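PDB 4NAS: ribulose-bisphosphate carboxylase from Alicyclobacillus acidocaldarius subsp. acidocaldarius, which belongs to the ribulose bisphosphate carboxylase large-chain family, joining an N-terminal domain to a TIM-barrel domain that carries a carboxylated lysine and a calcium site. Local coordinates for residues Gly89-Leu94 with Arg293-Asp298; Pro126-Glu131 with Asp261-Ala266; Tyr246-Val251 with Gly289-Leu294. One frame throughout, in Å; residues are numbered along the deposited sequence.

Contacts 1 and 3 lie side by side, their centres about 4 Å apart, because both use helix 284-295. Asp249 couples them at the other end: its OD1 lies 2.8 Å from Phe91 N and its OD2 2.8 Å from Ala92 N. Contact 2 lies apart from these two, within the barrel domain, with its centre about 14 Å from that of contact 1 and 13 Å from that of contact 3. Asp298 is the bridge from contact 1, its OD1 lying 2.7 Å from both Phe128 N and Gly129 N. The side chains of Leu294 and Phe128 are about 10 and 11 Å, respectively, from a bound calcium ion.

Contact 1 of 3, residues Gly89-Leu94 with Arg293-Asp298; sequences GTFASL and RLAGAD
The ring of Phe91 meets Leu294 and Ala295, bringing the first turn of helix 91-99, in the N-terminal domain, against the last turn of helix 284-295 of the TIM barrel. The tight part is small and wholly buried, and one aromatic side chain carries it from the 89-94 side. Phe91 points its ring edge at the barrel helix. CZ comes within 3.7 Å of Ala295 CB, while the backbone N of Ala295 lies at the same edge, 3.6 Å from CZ. The same CZ is 3.8 Å from Leu294 CB, with CE1 next to it also near that carbon. It is thus the root of the leucine side chain, not its methyl groups, that touches the ring. With CG anti to the carbonyl carbon (chi1 -68°), Phe91 reaches away from its own helix.

The packing thins out quickly around this spot. Leu94, one turn further on, also faces the barrel helix, but its CD2 stays 5.4 Å from Leu294 CD1. Thr90 and Ser93 are turned to other business, packing against Gly219 and Phe182 of the second subunit, respectively. Arg293 points away, and its guanidinium is taken up by backbone carbonyls that include those of His322 and Ala325.

Both helix ends are closed locally. A Schellman motif finishes helix 284-295, with Gly296 at positive phi as the C-prime residue; its bond from Gly296 N to Arg293 O is weak. At the start of helix 91-99, Thr90 is the N-cap, its OG1 accepting from Ser93 N at 3.3 Å. Thr90 O takes two donors, Leu94 N and Ser93 OG, the hydroxyl at 2.7 Å and tilted 20° from the carbonyl plane.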
# COMPACT_ATOMS: atom_id res chain seq x y z
N GLY B 89 -4.80 -2.85 -17.10
CA GLY B 89 -5.28 -4.06 -16.45
C GLY B 89 -4.65 -4.46 -15.11
O GLY B 89 -4.74 -5.62 -14.69
N THR B 90 -4.00 -3.51 -14.44
CA THR B 90 -3.39 -3.79 -13.13
C THR B 90 -3.88 -2.85 -12.05
O THR B 90 -4.35 -1.74 -12.31
CB THR B 90 -1.87 -3.66 -13.18
OG1 THR B 90 -1.53 -2.33 -13.63
CG2 THR B 90 -1.26 -4.73 -14.11
N PHE B 91 -3.77 -3.30 -10.80
CA PHE B 91 -4.13 -2.42 -9.69
C PHE B 91 -3.23 -1.19 -9.65
O PHE B 91 -3.69 -0.09 -9.31
CB PHE B 91 -4.06 -3.17 -8.37
CG PHE B 91 -5.11 -4.22 -8.23
CD1 PHE B 91 -6.37 -3.90 -7.76
CD2 PHE B 91 -4.85 -5.53 -8.63
CE1 PHE B 91 -7.35 -4.87 -7.65
CE2 PHE B 91 -5.83 -6.51 -8.52
CZ PHE B 91 -7.08 -6.18 -8.02
N ALA B 92 -1.96 -1.35 -10.00
CA ALA B 92 -1.06 -0.18 -10.07
C ALA B 92 -1.61 0.91 -10.98
O ALA B 92 -1.61 2.09 -10.62
CB ALA B 92 0.33 -0.58 -10.52
N SER B 93 -2.05 0.53 -12.17
CA SER B 93 -2.50 1.53 -13.14
C SER B 93 -3.76 2.19 -12.60
O SER B 93 -3.90 3.41 -12.66
CB SER B 93 -2.82 0.88 -14.48
OG SER B 93 -3.95 0.04 -14.34
N LEU B 94 -4.64 1.38 -12.04
CA LEU B 94 -5.88 1.86 -11.49
C LEU B 94 -5.65 2.86 -10.35
O LEU B 94 -6.15 3.99 -10.37
CB LEU B 94 -6.73 0.68 -11.01
CG LEU B 94 -8.01 1.10 -10.29
CD1 LEU B 94 -8.91 1.92 -11.26
CD2 LEU B 94 -8.77 -0.10 -9.70
N ARG B 293 -12.08 -8.68 -3.75
CA ARG B 293 -12.75 -9.61 -4.66
C ARG B 293 -12.05 -9.61 -6.03
O ARG B 293 -11.82 -10.66 -6.65
CB ARG B 293 -14.25 -9.28 -4.78
CG ARG B 293 -15.02 -10.18 -5.72
CD ARG B 293 -16.52 -9.85 -5.64
NE ARG B 293 -17.34 -10.83 -6.34
CZ ARG B 293 -18.65 -10.72 -6.51
NH1 ARG B 293 -19.33 -11.66 -7.17
NH2 ARG B 293 -19.29 -9.65 -6.04
N LEU B 294 -11.67 -8.43 -6.50
CA LEU B 294 -11.01 -8.35 -7.80
C LEU B 294 -9.66 -9.06 -7.79
O LEU B 294 -9.28 -9.71 -8.75
CB LEU B 294 -10.79 -6.89 -8.19
CG LEU B 294 -12.05 -6.05 -8.46
CD1 LEU B 294 -11.67 -4.56 -8.74
CD2 LEU B 294 -12.84 -6.64 -9.60
N ALA B 295 -8.95 -8.91 -6.67
CA ALA B 295 -7.61 -9.46 -6.52
C ALA B 295 -7.63 -10.98 -6.35
O ALA B 295 -6.63 -11.64 -6.63
CB ALA B 295 -6.90 -8.79 -5.34
N GLY B 296 -8.75 -11.54 -5.87
CA GLY B 296 -8.91 -12.98 -5.84
C GLY B 296 -9.10 -13.63 -4.47
O GLY B 296 -8.94 -14.84 -4.32
N ALA B 297 -9.44 -12.85 -3.45
CA ALA B 297 -9.68 -13.43 -2.13
C ALA B 297 -10.89 -14.36 -2.22
O ALA B 297 -11.90 -14.03 -2.84
CB ALA B 297 -9.96 -12.35 -1.16
N ASP B 298 -10.78 -15.55 -1.64
CA ASP B 298 -11.96 -16.41 -1.58
C ASP B 298 -12.70 -16.21 -0.27
O ASP B 298 -13.89 -16.50 -0.16
CB ASP B 298 -11.56 -17.87 -1.76
CG ASP B 298 -10.90 -18.12 -3.09
OD1 ASP B 298 -11.63 -18.17 -4.09
OD2 ASP B 298 -9.65 -18.25 -3.13

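Contact 2 of 3, residues Pro126-Glu131 with Asp261-Ala266; sequences PKFGVE and DVPILA
Phe128 leans on the chain at Val262 and Pro263, just before strand 264-267. Its CB points toward the 261-266 segment, and the first torsion (chi1 -67°) sets CG anti to the carbonyl carbon. CG itself has Pro263 CG at 4.1 Å. One atom further, CD2 is 3.6 Å from Pro263 CA, and Phe128 CE2 makes the closest approach, 3.3 Å from Val262 C. The proline ring crosses the phenyl at a slant; its CD sits over the face, 4.1 Å from the ring centroid and 27° off the normal, a CH-pi contact. At the tip, CZ reaches Asp261, whose backbone C lies at the ring edge while its OD1 is 3.9 Å away.

Strand 264-267 is one of the parallel strands of the TIM barrel, and the 126-131 segment, which runs into helix 129-137, passes beside the start of that strand. Arg136 of this helix also packs on Phe128 and Pro263, and it donates to Asp261 O. Asp298, which holds the backbone at Phe128, also accepts from Ile264 N with its other carboxylate oxygen.

Next to the phenylalanine, Lys127 extends past the ring toward the same loop. Its NZ donates to the backbone oxygens of Asp257 and Val260, and to a water 2.7 Å away. That water lies 3.0 Å from Val262 O and can donate to it, though other acceptors compete for its protons, a possible bridge from the lysine to the peptide that Phe128 CE2 touches.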
# COMPACT_ATOMS: atom_id res chain seq x y z
N PRO B 126 -11.93 -14.40 -7.64
CA PRO B 126 -11.60 -15.56 -6.80
C PRO B 126 -11.50 -16.83 -7.65
O PRO B 126 -12.25 -16.97 -8.62
CB PRO B 126 -12.79 -15.63 -5.84
CG PRO B 126 -13.31 -14.19 -5.79
CD PRO B 126 -13.18 -13.75 -7.22
N LYS B 127 -10.53 -17.68 -7.33
CA LYS B 127 -10.39 -18.96 -8.02
C LYS B 127 -11.50 -19.89 -7.53
O LYS B 127 -12.06 -20.66 -8.32
CB LYS B 127 -9.00 -19.56 -7.75
CG LYS B 127 -8.67 -20.79 -8.62
CD LYS B 127 -7.26 -21.34 -8.39
CE LYS B 127 -6.16 -20.50 -9.07
NZ LYS B 127 -5.27 -19.70 -8.12
N PHE B 128 -11.84 -19.80 -6.24
CA PHE B 128 -12.83 -20.71 -5.68
C PHE B 128 -14.19 -20.08 -5.37
O PHE B 128 -15.24 -20.66 -5.70
CB PHE B 128 -12.27 -21.40 -4.43
CG PHE B 128 -11.13 -22.33 -4.73
CD1 PHE B 128 -11.37 -23.64 -5.10
CD2 PHE B 128 -9.82 -21.88 -4.68
CE1 PHE B 128 -10.32 -24.50 -5.39
CE2 PHE B 128 -8.78 -22.73 -4.97
CZ PHE B 128 -9.02 -24.04 -5.32
N GLY B 129 -14.16 -18.92 -4.72
CA GLY B 129 -15.38 -18.29 -4.23
C GLY B 129 -16.10 -19.09 -3.15
O GLY B 129 -15.57 -20.07 -2.64
N VAL B 130 -17.33 -18.67 -2.82
CA VAL B 130 -18.15 -19.32 -1.81
C VAL B 130 -18.30 -20.82 -2.12
O VAL B 130 -17.92 -21.67 -1.32
CB VAL B 130 -19.55 -18.63 -1.68
CG1 VAL B 130 -20.46 -19.44 -0.80
CG2 VAL B 130 -19.41 -17.23 -1.13
N GLU B 131 -18.81 -21.14 -3.30
CA GLU B 131 -19.10 -22.53 -3.67
C GLU B 131 -17.87 -23.45 -3.70
O GLU B 131 -17.97 -24.64 -3.39
CB GLU B 131 -19.84 -22.58 -5.02
N ASP B 261 -3.37 -23.90 -6.37
CA ASP B 261 -4.65 -24.57 -6.37
C ASP B 261 -5.20 -24.67 -4.96
O ASP B 261 -5.44 -25.75 -4.44
CB ASP B 261 -4.49 -25.96 -6.99
CG ASP B 261 -5.81 -26.58 -7.32
OD1 ASP B 261 -6.67 -25.85 -7.86
OD2 ASP B 261 -5.99 -27.77 -7.01
N VAL B 262 -5.38 -23.51 -4.34
CA VAL B 262 -5.77 -23.45 -2.95
C VAL B 262 -6.49 -22.10 -2.71
O VAL B 262 -6.14 -21.10 -3.33
CB VAL B 262 -4.50 -23.53 -2.09
CG1 VAL B 262 -3.48 -22.53 -2.59
CG2 VAL B 262 -4.80 -23.29 -0.64
N PRO B 263 -7.52 -22.08 -1.84
CA PRO B 263 -8.20 -20.79 -1.61
C PRO B 263 -7.29 -19.75 -0.97
O PRO B 263 -6.37 -20.09 -0.22
CB PRO B 263 -9.33 -21.16 -0.65
CG PRO B 263 -9.62 -22.60 -0.94
CD PRO B 263 -8.29 -23.22 -1.29
N ILE B 264 -7.56 -18.47 -1.26
CA ILE B 264 -6.86 -17.39 -0.60
C ILE B 264 -7.68 -16.80 0.57
O ILE B 264 -8.87 -16.50 0.44
CB ILE B 264 -6.48 -16.27 -1.62
CG1 ILE B 264 -5.47 -16.82 -2.65
CG2 ILE B 264 -6.00 -15.00 -0.89
CD1 ILE B 264 -5.24 -15.92 -3.85
N LEU B 265 -7.04 -16.66 1.72
CA LEU B 265 -7.69 -16.07 2.88
C LEU B 265 -7.07 -14.68 3.07
O LEU B 265 -5.94 -14.54 3.57
CB LEU B 265 -7.50 -16.97 4.12
CG LEU B 265 -7.85 -16.42 5.52
CD1 LEU B 265 -9.35 -16.15 5.64
CD2 LEU B 265 -7.36 -17.38 6.65
N ALA B 266 -7.79 -13.66 2.62
CA ALA B 266 -7.32 -12.28 2.70
C ALA B 266 -7.38 -11.66 4.10
O ALA B 266 -8.47 -11.47 4.69
CB ALA B 266 -8.07 -11.43 1.74
O HOH W 1 -6.24 -19.21 -5.65

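Contact 3 of 3, residues Tyr246-Val251 with Gly289-Leu294; sequences YGYDVV and GQLMRL
Two helices of the TIM barrel, 248-256 and 284-295, pack here; strand 264-267 of the parallel barrel sheet lies between them in sequence. Tyr248 in the first turn of one helix meets Leu291 and Met292 of the other, and all three are buried. The leucine and tyrosine side chains cross at roughly a right angle. Leu291 CB presses closest, 3.5 Å from Tyr248 CE1. Further out, Leu291 CD1 lies over the Tyr248 ring face, 4.1 Å from the centroid and 26° off the normal, a CH-pi contact centred nearer Tyr248 CZ and CE2. The first torsion of Leu291 (chi1 -65°) places CG beside its backbone N and carries this methyl over the ring.

Met292, modelled as selenomethionine, starts off in the opposite sense, its CB directed away from the tyrosine. A bend at chi2 (-59°) brings the chain back, so that Met292 SE comes within 4.0 Å of Tyr248 CE1. From the centroid it stands 5.3 Å away and obliquely, in a Met-aromatic contact. The tyrosine thus has the leucine over its face and the selenium beside CE1.

The far end of the ring is fixed by a polar bond: Tyr248 OH donates to Val287 O, one turn before Leu291 in the same helix, so the tyrosine both packs on that helix and bonds to it. A glycerol, probably from the crystallisation liquor, lies about 4 Å from the tyrosine side chain, and the ring of Phe91 meets that of Tyr248. Just before Tyr248, Gly247 closes helix 243-246 at positive phi and serves as N-cap of the next helix, where Val251 N makes a weak bond of 3.3 Å to Gly247 O.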
# COMPACT_ATOMS: atom_id res chain seq x y z
N TYR B 246 1.49 -6.73 0.88
CA TYR B 246 2.22 -7.23 -0.28
C TYR B 246 1.87 -6.44 -1.54
O TYR B 246 2.72 -6.27 -2.42
CB TYR B 246 1.92 -8.70 -0.51
CG TYR B 246 2.89 -9.61 0.18
CD1 TYR B 246 4.22 -9.65 -0.21
CD2 TYR B 246 2.47 -10.47 1.19
CE1 TYR B 246 5.12 -10.50 0.40
CE2 TYR B 246 3.38 -11.33 1.82
CZ TYR B 246 4.70 -11.34 1.42
OH TYR B 246 5.60 -12.20 2.00
N GLY B 247 0.64 -5.94 -1.61
CA GLY B 247 0.16 -5.25 -2.80
C GLY B 247 -0.84 -6.06 -3.58
O GLY B 247 -0.69 -7.28 -3.71
N TYR B 248 -1.84 -5.41 -4.18
CA TYR B 248 -2.93 -6.16 -4.81
C TYR B 248 -2.50 -6.93 -6.06
O TYR B 248 -3.03 -8.02 -6.35
CB TYR B 248 -4.15 -5.28 -5.12
CG TYR B 248 -4.86 -4.70 -3.91
CD1 TYR B 248 -5.90 -5.39 -3.29
CD2 TYR B 248 -4.53 -3.45 -3.42
CE1 TYR B 248 -6.56 -4.87 -2.19
CE2 TYR B 248 -5.18 -2.91 -2.32
CZ TYR B 248 -6.21 -3.62 -1.72
OH TYR B 248 -6.86 -3.09 -0.63
N ASP B 249 -1.58 -6.35 -6.82
CA ASP B 249 -1.09 -7.00 -8.04
C ASP B 249 -0.33 -8.26 -7.73
O ASP B 249 -0.38 -9.20 -8.52
CB ASP B 249 -0.22 -6.07 -8.87
CG ASP B 249 -1.04 -5.05 -9.63
OD1 ASP B 249 -2.05 -5.44 -10.25
OD2 ASP B 249 -0.68 -3.85 -9.57
N VAL B 250 0.40 -8.26 -6.61
CA VAL B 250 1.11 -9.43 -6.14
C VAL B 250 0.12 -10.56 -5.91
O VAL B 250 0.30 -11.67 -6.43
CB VAL B 250 1.87 -9.19 -4.81
CG1 VAL B 250 2.18 -10.51 -4.13
CG2 VAL B 250 3.17 -8.45 -5.04
N VAL B 251 -0.92 -10.27 -5.12
CA VAL B 251 -1.98 -11.24 -4.86
C VAL B 251 -2.74 -11.66 -6.11
O VAL B 251 -3.13 -12.83 -6.24
CB VAL B 251 -2.95 -10.72 -3.75
CG1 VAL B 251 -4.03 -11.75 -3.43
CG2 VAL B 251 -2.15 -10.41 -2.49
N GLY B 289 -13.13 -4.68 0.32
CA GLY B 289 -14.26 -5.33 -0.31
C GLY B 289 -14.10 -5.47 -1.81
O GLY B 289 -13.82 -6.56 -2.34
N GLN B 290 -14.29 -4.35 -2.48
CA GLN B 290 -14.19 -4.26 -3.93
C GLN B 290 -12.86 -4.77 -4.46
O GLN B 290 -12.81 -5.64 -5.32
CB GLN B 290 -14.41 -2.81 -4.35
CG GLN B 290 -14.55 -2.59 -5.87
CD GLN B 290 -15.03 -1.18 -6.19
OE1 GLN B 290 -14.73 -0.23 -5.46
NE2 GLN B 290 -15.77 -1.03 -7.28
N LEU B 291 -11.77 -4.20 -3.96
CA LEU B 291 -10.43 -4.56 -4.41
C LEU B 291 -10.03 -6.01 -4.06
O LEU B 291 -9.34 -6.67 -4.84
CB LEU B 291 -9.41 -3.61 -3.78
CG LEU B 291 -9.55 -2.15 -4.23
CD1 LEU B 291 -8.35 -1.33 -3.78
CD2 LEU B 291 -9.70 -2.09 -5.72
N MSE B 292 -10.45 -6.47 -2.89
CA MSE B 292 -10.18 -7.84 -2.46
C MSE B 292 -10.81 -8.88 -3.38
O MSE B 292 -10.17 -9.87 -3.74
CB MSE B 292 -10.70 -8.07 -1.04
CG MSE B 292 -9.93 -7.35 0.03
SE MSE B 292 -8.07 -7.88 0.02
CE MSE B 292 -7.59 -7.01 1.67
N ARG B 293 -12.08 -8.68 -3.75
CA ARG B 293 -12.75 -9.61 -4.66
C ARG B 293 -12.05 -9.61 -6.03
O ARG B 293 -11.82 -10.66 -6.65
CB ARG B 293 -14.25 -9.28 -4.78
CG ARG B 293 -15.02 -10.18 -5.72
CD ARG B 293 -16.52 -9.85 -5.64
NE ARG B 293 -17.34 -10.83 -6.34
CZ ARG B 293 -18.65 -10.72 -6.51
NH1 ARG B 293 -19.33 -11.66 -7.17
NH2 ARG B 293 -19.29 -9.65 -6.04
N LEU B 294 -11.67 -8.43 -6.50
CA LEU B 294 -11.01 -8.35 -7.80
C LEU B 294 -9.66 -9.06 -7.79
O LEU B 294 -9.28 -9.71 -8.75
CB LEU B 294 -10.79 -6.89 -8.19
CG LEU B 294 -12.05 -6.05 -8.46
CD1 LEU B 294 -11.67 -4.56 -8.74
CD2 LEU B 294 -12.84 -6.64 -9.60